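Local structure of N-acetylneuraminic acid outer membrane channel protein NanC (Escherichia coli, 2WJR) at residues A[67-75]-A[86-95]. The protein forms a monomeric, weakly anion-selective channel in the bacterial outer membrane that lets the sialic acid N-acetylneuraminic acid enter the cell. The protein carries 1 engineered substitution. Residues are numbered along the deposited sequence; the frame is centred on the assembly and turned at random.
Sequences QWTVRPGML and GPYVKLSWDA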
loop_
_atom_site.group_PDB
_atom_site.type_symbol
_atom_site.label_atom_id
_atom_site.label_comp_id
_atom_site.label_asym_id
_atom_site.label_seq_id
_atom_site.Cartn_x
_atom_site.Cartn_y
_atom_site.Cartn_z
ATOM N N GLN A 67 7.433 12.446 19.560
ATOM C CA GLN A 67 8.053 11.527 18.608
ATOM C C GLN A 67 7.176 10.313 18.243
ATOM O O GLN A 67 7.317 9.778 17.147
ATOM C CB GLN A 67 9.370 11.001 19.183
ATOM C CG GLN A 67 10.534 11.990 19.143
ATOM C CD GLN A 67 11.754 11.448 19.868
ATOM O OE1 GLN A 67 11.828 11.528 21.091
ATOM N NE2 GLN A 67 12.725 10.926 19.126
ATOM N N TRP A 68 6.316 9.879 19.161
ATOM C CA TRP A 68 5.530 8.631 19.026
ATOM C C TRP A 68 4.053 8.886 18.766
ATOM O O TRP A 68 3.411 9.668 19.487
ATOM C CB TRP A 68 5.669 7.774 20.289
ATOM C CG TRP A 68 7.004 7.165 20.415
ATOM C CD1 TRP A 68 8.104 7.692 21.059
ATOM C CD2 TRP A 68 7.413 5.903 19.887
ATOM N NE1 TRP A 68 9.169 6.824 20.953
ATOM C CE2 TRP A 68 8.772 5.718 20.247
ATOM C CE3 TRP A 68 6.765 4.910 19.142
ATOM C CZ2 TRP A 68 9.494 4.592 19.865
ATOM C CZ3 TRP A 68 7.470 3.786 18.795
ATOM C CH2 TRP A 68 8.827 3.635 19.146
ATOM N N THR A 69 3.506 8.206 17.747
ATOM C CA THR A 69 2.082 8.282 17.404
ATOM C C THR A 69 1.521 6.863 17.170
ATOM O O THR A 69 2.179 6.035 16.548
ATOM C CB THR A 69 1.869 9.109 16.113
ATOM O OG1 THR A 69 2.439 10.417 16.272
ATOM C CG2 THR A 69 0.346 9.297 15.776
ATOM N N VAL A 70 0.326 6.606 17.679
ATOM C CA VAL A 70 -0.402 5.359 17.423
ATOM C C VAL A 70 -1.625 5.752 16.608
ATOM O O VAL A 70 -2.389 6.669 17.013
ATOM C CB VAL A 70 -0.847 4.646 18.737
ATOM C CG1 VAL A 70 -1.676 3.355 18.451
ATOM C CG2 VAL A 70 0.365 4.284 19.573
ATOM N N ARG A 71 -1.821 5.063 15.481
ATOM C CA ARG A 71 -2.949 5.318 14.581
ATOM C C ARG A 71 -3.848 4.085 14.391
ATOM O O ARG A 71 -3.582 3.246 13.511
ATOM C CB ARG A 71 -2.453 5.769 13.213
ATOM C CG ARG A 71 -1.842 7.150 13.182
ATOM C CD ARG A 71 -1.192 7.423 11.835
ATOM N NE ARG A 71 -0.492 8.699 11.799
ATOM C CZ ARG A 71 -1.022 9.872 11.449
ATOM N NH1 ARG A 71 -0.241 10.949 11.437
ATOM N NH2 ARG A 71 -2.308 9.987 11.100
ATOM N N PRO A 72 -4.929 3.992 15.178
ATOM C CA PRO A 72 -5.998 3.063 14.838
ATOM C C PRO A 72 -6.663 3.554 13.577
ATOM O O PRO A 72 -6.814 4.761 13.377
ATOM C CB PRO A 72 -6.931 3.139 16.044
ATOM C CG PRO A 72 -6.662 4.455 16.638
ATOM C CD PRO A 72 -5.217 4.702 16.433
ATOM N N GLY A 73 -6.986 2.629 12.682
ATOM C CA GLY A 73 -7.478 3.016 11.384
ATOM C C GLY A 73 -8.195 1.887 10.684
ATOM O O GLY A 73 -8.302 0.773 11.212
ATOM N N MET A 74 -8.723 2.210 9.518
ATOM C CA MET A 74 -9.253 1.205 8.620
ATOM C C MET A 74 -9.079 1.591 7.172
ATOM O O MET A 74 -9.272 2.750 6.787
ATOM C CB MET A 74 -10.730 0.947 8.885
ATOM C CG MET A 74 -11.246 -0.242 8.033
ATOM S SD MET A 74 -12.784 -0.846 8.646
ATOM C CE MET A 74 -13.846 0.544 8.263
ATOM N N LEU A 75 -8.704 0.598 6.373
ATOM C CA LEU A 75 -8.677 0.717 4.932
ATOM C C LEU A 75 -9.849 -0.077 4.390
ATOM O O LEU A 75 -9.963 -1.294 4.632
ATOM C CB LEU A 75 -7.364 0.167 4.362
ATOM C CG LEU A 75 -7.277 0.110 2.838
ATOM C CD1 LEU A 75 -7.240 1.511 2.275
ATOM C CD2 LEU A 75 -6.072 -0.672 2.400
ATOM N N GLY A 86 -10.403 -3.397 6.249
ATOM C CA GLY A 86 -9.069 -3.602 6.800
ATOM C C GLY A 86 -8.757 -2.773 8.027
ATOM O O GLY A 86 -8.028 -1.782 7.916
ATOM N N PRO A 87 -9.345 -3.133 9.179
ATOM C CA PRO A 87 -9.009 -2.434 10.403
ATOM C C PRO A 87 -7.527 -2.647 10.705
ATOM O O PRO A 87 -6.961 -3.707 10.372
ATOM C CB PRO A 87 -9.917 -3.076 11.436
ATOM C CG PRO A 87 -10.241 -4.433 10.883
ATOM C CD PRO A 87 -10.330 -4.201 9.423
ATOM N N TYR A 88 -6.877 -1.624 11.265
ATOM C CA TYR A 88 -5.462 -1.710 11.538
ATOM C C TYR A 88 -5.012 -0.863 12.717
ATOM O O TYR A 88 -5.770 -0.008 13.205
ATOM C CB TYR A 88 -4.644 -1.321 10.300
ATOM C CG TYR A 88 -4.732 0.117 9.783
ATOM C CD1 TYR A 88 -5.326 0.397 8.557
ATOM C CD2 TYR A 88 -4.157 1.182 10.487
ATOM C CE1 TYR A 88 -5.352 1.693 8.047
ATOM C CE2 TYR A 88 -4.152 2.446 9.973
ATOM C CZ TYR A 88 -4.767 2.709 8.778
ATOM O OH TYR A 88 -4.772 3.988 8.294
ATOM N N VAL A 89 -3.785 -1.127 13.167
ATOM C CA VAL A 89 -3.089 -0.195 14.048
ATOM C C VAL A 89 -1.701 0.057 13.514
ATOM O O VAL A 89 -0.944 -0.892 13.230
ATOM C CB VAL A 89 -3.012 -0.682 15.501
ATOM C CG1 VAL A 89 -2.253 0.375 16.380
ATOM C CG2 VAL A 89 -4.405 -0.937 16.042
ATOM N N LYS A 90 -1.347 1.338 13.396
ATOM C CA LYS A 90 -0.030 1.741 12.952
ATOM C C LYS A 90 0.692 2.441 14.103
ATOM O O LYS A 90 0.119 3.311 14.758
ATOM C CB LYS A 90 -0.089 2.667 11.739
ATOM C CG LYS A 90 1.300 3.022 11.176
ATOM C CD LYS A 90 1.231 3.851 9.909
ATOM C CE LYS A 90 2.615 4.198 9.439
ATOM N NZ LYS A 90 2.576 4.870 8.106
ATOM N N LEU A 91 1.934 2.055 14.336
ATOM C CA LEU A 91 2.796 2.742 15.294
ATOM C C LEU A 91 3.880 3.477 14.533
ATOM O O LEU A 91 4.548 2.889 13.700
ATOM C CB LEU A 91 3.392 1.715 16.249
ATOM C CG LEU A 91 4.369 2.208 17.303
ATOM C CD1 LEU A 91 3.618 3.067 18.347
ATOM C CD2 LEU A 91 5.005 0.959 17.926
ATOM N N SER A 92 4.084 4.757 14.861
ATOM C CA SER A 92 5.004 5.610 14.169
ATOM C C SER A 92 5.978 6.267 15.157
ATOM O O SER A 92 5.571 6.711 16.226
ATOM C CB SER A 92 4.189 6.678 13.461
ATOM O OG SER A 92 5.013 7.587 12.806
ATOM N N TRP A 93 7.258 6.273 14.805
ATOM C CA TRP A 93 8.282 6.904 15.624
ATOM C C TRP A 93 9.159 7.844 14.798
ATOM O O TRP A 93 9.878 7.401 13.926
ATOM C CB TRP A 93 9.126 5.822 16.275
ATOM C CG TRP A 93 10.233 6.328 17.121
ATOM C CD1 TRP A 93 10.213 7.431 17.944
ATOM C CD2 TRP A 93 11.513 5.722 17.293
ATOM N NE1 TRP A 93 11.422 7.549 18.597
ATOM C CE2 TRP A 93 12.234 6.519 18.211
ATOM C CE3 TRP A 93 12.132 4.588 16.747
ATOM C CZ2 TRP A 93 13.538 6.218 18.593
ATOM C CZ3 TRP A 93 13.424 4.291 17.134
ATOM C CH2 TRP A 93 14.109 5.101 18.053
ATOM N N ASP A 94 9.094 9.148 15.073
ATOM C CA ASP A 94 10.068 10.080 14.507
ATOM C C ASP A 94 11.339 10.030 15.329
ATOM O O ASP A 94 11.508 10.812 16.271
ATOM C CB ASP A 94 9.527 11.521 14.481
ATOM C CG ASP A 94 8.381 11.698 13.503
ATOM O OD1 ASP A 94 8.435 11.157 12.377
ATOM O OD2 ASP A 94 7.420 12.387 13.865
ATOM N N ALA A 95 12.230 9.114 14.977
ATOM C CA ALA A 95 13.498 8.930 15.682
ATOM C C ALA A 95 14.293 10.249 15.686
ATOM O O ALA A 95 14.867 10.643 16.699
ATOM C CB ALA A 95 14.328 7.816 15.025
HETATM O O HOH W 1 5.352 9.744 15.157
HETATM O O HOH W 2 2.332 9.272 12.168
#
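Trp68 lays its six-membered ring over the five-membered ring of Trp93 in an offset stack, centroids 4.0 Å apart and planes at 9°, while Trp93 CB adds a CH-pi contact over the same six-membered ring. Leu91 meets the indole at its edge, CD1 lying 3.7 Å from Trp68 CE3 and equally close to Val70 CG2. With an alanine in place of Trp68, Trp93 would probably lose its stacking partner on one face and be freer to turn. Beside the stack, Gln67 NE2 donates a hydrogen bond to Asp94 O at 3.1 Å, and that oxygen lies near the plane of the Gln67 amide, beyond the last backbone bond, Asp94 N to Gln67 O. Further along, the hairpin alternates hydrogen-bonded and non-hydrogen-bonded antiparallel pairs. On the face opposite the tryptophans, Tyr88 has CG between its backbone N and carbonyl carbon (chi1 65°), which brings its ring over Gly73 of the neighbouring strand; Gly73 CA makes a CH-pi contact over the ring face, 3.8 Å from its centroid, and the ring lies where a side chain at Gly73 would otherwise point. One water joins Thr69 OG1, Ser92 OG and Gln67 O; another accepts from Arg71 NE. That polar face suits a porin lumen, whereas Pro87 on the other borders a bound n-octane, as expected for the lipid side. Strand 53-63, with Asn59 hydrogen-bonded to Arg71 NH2 and Tyr88 OH, pairs with strand 68-79, and strand 99-110 with strand 82-94, extending the barrel wall on either side.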